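Uncharacterized hypothetical protein (Parabacteroides merdae, PDB 4EI0) is of unknown function, a member of the DUF4466 family built largely of antiparallel beta-sheets. Local coordinates at residues T284-N296 with A300-M312. Residues are numbered along the deposited sequence; the frame is centred on the assembly and turned at random.
Sequences TADGKYRAYVYIN and ASEVTVSVKRYKM
The guanidinium of Arg309 lies nearly flat on the ring of Tyr289, planes 15° apart, in an off-centre cation-pi stack with Arg309 CZ 4.1 Å from the ring centroid. Tyr289 CE1 sits over the middle of the guanidinium, and Arg309 CD packs 3.4 Å from Tyr289 CD1. A bend at chi3 (67°) in the otherwise extended Arg309 chain turns the planar group onto the ring. Asp152 forms a salt bridge with Arg309 NH2 and the carbonyl of Asn170 takes NH1, which helps fix the group's rotation against the ring. With an alanine here, the Tyr289 ring is likely to lose its stacking partner and Asp152 its salt bridge. On the same sheet face Val293 and Val307 run side by side, while Ile295 CD1 meets Val305 CG1 at 3.7 Å; Phe209 packs on Val293 and Ile295. The other face carries Arg290, salt-bridged through NE to Glu283, with CE of selenomethionine Met312 over its guanidinium centre; Met312 SE lies 3.6 Å from Arg290 CD. Farther along, Ser306 OG donates a short hydrogen bond to Asn296 OD1 (2.5 Å). Backbone bonds pair Arg290 with Tyr310, Tyr292 with Lys308 and Tyr294 with Ser306 in both directions. These hydrogen-bonded pairs send their side chains to the Arg290 face, the non-hydrogen-bonded pairs between them to the Tyr289 face, as in an antiparallel beta hairpin, here 289-299 and 302-311, set between strands 278-283 and 152-159 of one antiparallel sheet.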
loop_
_atom_site.group_PDB
_atom_site.type_symbol
_atom_site.label_atom_id
_atom_site.label_comp_id
_atom_site.label_asym_id
_atom_site.label_seq_id
_atom_site.Cartn_x
_atom_site.Cartn_y
_atom_site.Cartn_z
ATOM N N THR B 284 12.937 50.079 4.097
ATOM C CA THR B 284 13.971 50.766 3.332
ATOM C C THR B 284 13.681 52.243 3.321
ATOM O O THR B 284 12.516 52.670 3.551
ATOM C CB THR B 284 14.085 50.269 1.888
ATOM O OG1 THR B 284 12.819 50.342 1.258
ATOM C CG2 THR B 284 14.498 48.826 1.858
ATOM N N ALA B 285 14.725 53.030 3.033
ATOM C CA ALA B 285 14.678 54.482 3.201
ATOM C C ALA B 285 13.428 55.127 2.576
ATOM O O ALA B 285 12.801 55.993 3.172
ATOM C CB ALA B 285 15.946 55.113 2.622
ATOM N N ASP B 286 13.085 54.681 1.388
ATOM C CA ASP B 286 11.998 55.264 0.612
ATOM C C ASP B 286 10.632 54.654 0.938
ATOM O O ASP B 286 9.644 55.025 0.331
ATOM C CB ASP B 286 12.301 55.053 -0.882
ATOM C CG ASP B 286 12.759 53.577 -1.225
ATOM O OD1 ASP B 286 12.791 52.661 -0.361
ATOM O OD2 ASP B 286 13.115 53.322 -2.397
ATOM N N GLY B 287 10.568 53.696 1.863
ATOM C CA GLY B 287 9.302 53.012 2.211
ATOM C C GLY B 287 8.871 51.953 1.198
ATOM O O GLY B 287 7.816 51.347 1.335
ATOM N N LYS B 288 9.718 51.692 0.207
ATOM C CA LYS B 288 9.381 50.794 -0.881
ATOM C C LYS B 288 9.253 49.345 -0.431
ATOM O O LYS B 288 8.329 48.643 -0.853
ATOM C CB LYS B 288 10.418 50.915 -1.997
ATOM C CG LYS B 288 10.089 50.161 -3.274
ATOM C CD LYS B 288 10.606 50.901 -4.518
ATOM C CE LYS B 288 10.262 50.200 -5.834
ATOM N NZ LYS B 288 11.182 49.042 -6.044
ATOM N N TYR B 289 10.152 48.897 0.434
ATOM C CA TYR B 289 10.137 47.511 0.899
ATOM C C TYR B 289 10.216 47.462 2.432
ATOM O O TYR B 289 10.849 48.322 3.063
ATOM C CB TYR B 289 11.330 46.733 0.323
ATOM C CG TYR B 289 11.374 46.489 -1.196
ATOM C CD1 TYR B 289 10.687 45.429 -1.782
ATOM C CD2 TYR B 289 12.156 47.298 -2.031
ATOM C CE1 TYR B 289 10.749 45.209 -3.160
ATOM C CE2 TYR B 289 12.218 47.089 -3.410
ATOM C CZ TYR B 289 11.511 46.046 -3.969
ATOM O OH TYR B 289 11.616 45.849 -5.317
ATOM N N ARG B 290 9.559 46.447 3.000
ATOM C CA ARG B 290 9.796 46.011 4.347
ATOM C C ARG B 290 10.360 44.622 4.321
ATOM O O ARG B 290 10.150 43.888 3.359
ATOM C CB ARG B 290 8.521 46.040 5.136
ATOM C CG ARG B 290 8.175 47.429 5.563
ATOM C CD ARG B 290 6.824 47.424 6.251
ATOM N NE ARG B 290 6.539 48.765 6.663
ATOM C CZ ARG B 290 5.487 49.110 7.384
ATOM N NH1 ARG B 290 4.556 48.228 7.781
ATOM N NH2 ARG B 290 5.374 50.375 7.699
ATOM N N ALA B 291 11.104 44.254 5.351
ATOM C CA ALA B 291 11.715 42.916 5.359
ATOM C C ALA B 291 11.858 42.471 6.802
ATOM O O ALA B 291 11.806 43.297 7.735
ATOM C CB ALA B 291 13.074 42.956 4.688
ATOM N N TYR B 292 12.069 41.176 6.981
ATOM C CA TYR B 292 12.422 40.621 8.273
ATOM C C TYR B 292 13.682 39.819 8.035
ATOM O O TYR B 292 13.691 38.876 7.202
ATOM C CB TYR B 292 11.286 39.726 8.856
ATOM C CG TYR B 292 11.657 39.081 10.173
ATOM C CD1 TYR B 292 11.877 39.865 11.299
ATOM C CD2 TYR B 292 11.836 37.722 10.292
ATOM C CE1 TYR B 292 12.253 39.317 12.513
ATOM C CE2 TYR B 292 12.198 37.153 11.528
ATOM C CZ TYR B 292 12.453 37.954 12.612
ATOM O OH TYR B 292 12.783 37.424 13.851
ATOM N N VAL B 293 14.744 40.185 8.738
ATOM C CA VAL B 293 16.040 39.516 8.677
ATOM C C VAL B 293 16.195 38.631 9.931
ATOM O O VAL B 293 16.058 39.112 11.049
ATOM C CB VAL B 293 17.161 40.547 8.659
ATOM C CG1 VAL B 293 18.528 39.835 8.534
ATOM C CG2 VAL B 293 16.883 41.589 7.581
ATOM N N TYR B 294 16.380 37.324 9.739
ATOM C CA TYR B 294 16.455 36.369 10.856
ATOM C C TYR B 294 17.870 35.868 10.925
ATOM O O TYR B 294 18.431 35.514 9.906
ATOM C CB TYR B 294 15.477 35.193 10.646
ATOM C CG TYR B 294 15.606 34.150 11.727
ATOM C CD1 TYR B 294 15.153 34.421 12.995
ATOM C CD2 TYR B 294 16.202 32.919 11.489
ATOM C CE1 TYR B 294 15.251 33.492 14.023
ATOM C CE2 TYR B 294 16.333 31.981 12.506
ATOM C CZ TYR B 294 15.831 32.260 13.767
ATOM O OH TYR B 294 15.991 31.410 14.825
ATOM N N ILE B 295 18.453 35.856 12.109
ATOM C CA ILE B 295 19.815 35.351 12.312
ATOM C C ILE B 295 19.756 33.865 12.634
ATOM O O ILE B 295 19.445 33.483 13.755
ATOM C CB ILE B 295 20.559 36.101 13.426
ATOM C CG1 ILE B 295 20.483 37.635 13.243
ATOM C CG2 ILE B 295 22.012 35.633 13.546
ATOM C CD1 ILE B 295 20.948 38.211 11.939
ATOM N N ASN B 296 20.021 33.010 11.652
ATOM C CA ASN B 296 19.984 31.562 11.843
ATOM C C ASN B 296 21.112 31.075 12.766
ATOM O O ASN B 296 20.894 30.204 13.604
ATOM C CB ASN B 296 20.112 30.807 10.495
ATOM C CG ASN B 296 19.004 31.124 9.524
ATOM O OD1 ASN B 296 19.193 31.930 8.613
ATOM N ND2 ASN B 296 17.880 30.436 9.640
ATOM N N ALA B 300 32.033 34.369 15.714
ATOM C CA ALA B 300 32.933 35.485 15.454
ATOM C C ALA B 300 33.202 35.659 13.963
ATOM O O ALA B 300 33.296 36.772 13.491
ATOM C CB ALA B 300 34.262 35.338 16.218
ATOM N N SER B 301 33.295 34.570 13.222
ATOM C CA SER B 301 33.786 34.638 11.850
ATOM C C SER B 301 32.702 34.553 10.752
ATOM O O SER B 301 32.995 34.740 9.583
ATOM C CB SER B 301 34.842 33.539 11.656
ATOM O OG SER B 301 34.259 32.248 11.679
ATOM N N GLU B 302 31.462 34.259 11.114
ATOM C CA GLU B 302 30.389 34.189 10.138
ATOM C C GLU B 302 28.992 34.346 10.776
ATOM O O GLU B 302 28.705 33.791 11.824
ATOM C CB GLU B 302 30.450 32.843 9.378
ATOM C CG GLU B 302 29.430 32.755 8.243
ATOM C CD GLU B 302 29.476 31.480 7.424
ATOM O OE1 GLU B 302 30.024 30.463 7.898
ATOM O OE2 GLU B 302 28.932 31.503 6.303
ATOM N N VAL B 303 28.095 35.004 10.075
ATOM C CA VAL B 303 26.685 34.983 10.401
ATOM C C VAL B 303 25.922 34.401 9.266
ATOM O O VAL B 303 26.222 34.669 8.122
ATOM C CB VAL B 303 26.257 36.437 10.698
ATOM C CG1 VAL B 303 24.764 36.542 10.925
ATOM C CG2 VAL B 303 27.050 36.953 11.908
ATOM N N THR B 304 24.905 33.611 9.547
ATOM C CA THR B 304 23.974 33.169 8.534
ATOM C C THR B 304 22.596 33.846 8.723
ATOM O O THR B 304 22.032 33.779 9.814
ATOM C CB THR B 304 23.783 31.640 8.599
ATOM O OG1 THR B 304 25.067 31.001 8.550
ATOM C CG2 THR B 304 22.946 31.123 7.448
ATOM N N VAL B 305 22.049 34.446 7.657
ATOM C CA VAL B 305 20.755 35.132 7.723
ATOM C C VAL B 305 19.798 34.529 6.717
ATOM O O VAL B 305 20.223 33.961 5.725
ATOM C CB VAL B 305 20.887 36.664 7.513
ATOM C CG1 VAL B 305 21.899 37.283 8.466
ATOM C CG2 VAL B 305 21.255 36.996 6.078
ATOM N N SER B 306 18.519 34.644 7.009
ATOM C CA SER B 306 17.434 34.349 6.096
ATOM C C SER B 306 16.431 35.515 6.139
ATOM O O SER B 306 16.201 36.076 7.187
ATOM C CB SER B 306 16.756 33.071 6.537
ATOM O OG SER B 306 17.707 32.011 6.564
ATOM N N VAL B 307 15.820 35.862 5.017
ATOM C CA VAL B 307 15.041 37.126 4.899
ATOM C C VAL B 307 13.767 36.882 4.143
ATOM O O VAL B 307 13.778 36.190 3.127
ATOM C CB VAL B 307 15.875 38.215 4.169
ATOM C CG1 VAL B 307 15.089 39.512 3.930
ATOM C CG2 VAL B 307 17.193 38.469 4.876
ATOM N N LYS B 308 12.661 37.390 4.673
ATOM C CA LYS B 308 11.436 37.606 3.940
ATOM C C LYS B 308 11.344 39.080 3.629
ATOM O O LYS B 308 11.684 39.913 4.475
ATOM C CB LYS B 308 10.236 37.186 4.728
ATOM C CG LYS B 308 9.973 35.696 4.654
ATOM C CD LYS B 308 8.860 35.231 5.564
ATOM C CE LYS B 308 8.451 33.772 5.315
ATOM N NZ LYS B 308 7.337 33.346 6.199
ATOM N N ARG B 309 10.958 39.399 2.395
ATOM C CA ARG B 309 10.774 40.835 1.966
ATOM C C ARG B 309 9.399 41.016 1.346
ATOM O O ARG B 309 8.885 40.109 0.685
ATOM C CB ARG B 309 11.861 41.207 0.976
ATOM C CG ARG B 309 11.851 42.669 0.537
ATOM C CD ARG B 309 12.783 42.967 -0.622
ATOM N NE ARG B 309 12.348 42.331 -1.848
ATOM C CZ ARG B 309 12.935 42.460 -3.038
ATOM N NH1 ARG B 309 13.986 43.245 -3.196
ATOM N NH2 ARG B 309 12.447 41.788 -4.085
ATOM N N TYR B 310 8.790 42.183 1.566
ATOM C CA TYR B 310 7.460 42.483 1.076
ATOM C C TYR B 310 7.482 43.913 0.501
ATOM O O TYR B 310 7.906 44.854 1.173
ATOM C CB TYR B 310 6.447 42.373 2.238
ATOM C CG TYR B 310 5.009 42.708 1.887
ATOM C CD1 TYR B 310 4.179 41.769 1.395
ATOM C CD2 TYR B 310 4.524 43.998 2.027
ATOM C CE1 TYR B 310 2.862 42.071 1.060
ATOM C CE2 TYR B 310 3.231 44.322 1.697
ATOM C CZ TYR B 310 2.405 43.342 1.186
ATOM O OH TYR B 310 1.106 43.626 0.864
ATOM N N LYS B 311 7.051 44.043 -0.740
ATOM C CA LYS B 311 6.947 45.324 -1.412
ATOM C C LYS B 311 5.659 46.025 -1.045
ATOM O O LYS B 311 4.550 45.536 -1.324
ATOM C CB LYS B 311 6.988 45.157 -2.935
ATOM C CG LYS B 311 7.094 46.532 -3.656
ATOM C CD LYS B 311 6.621 46.516 -5.094
ATOM C CE LYS B 311 7.715 46.879 -6.085
ATOM N NZ LYS B 311 8.138 45.665 -6.853
HETATM N N MSE B 312 5.797 47.202 -0.444
HETATM C CA MSE B 312 4.630 47.921 0.065
HETATM C C MSE B 312 3.715 48.439 -1.057
HETATM O O MSE B 312 4.101 48.632 -2.228
HETATM O OXT MSE B 312 2.520 48.608 -0.814
HETATM C CB MSE B 312 5.090 49.043 0.989
HETATM C CG MSE B 312 5.807 48.533 2.237
HETATM SE SE MSE B 312 4.614 47.542 3.454
HETATM C CE MSE B 312 3.308 48.947 3.870
HETATM O O HOH W 1 6.581 49.757 -2.401
#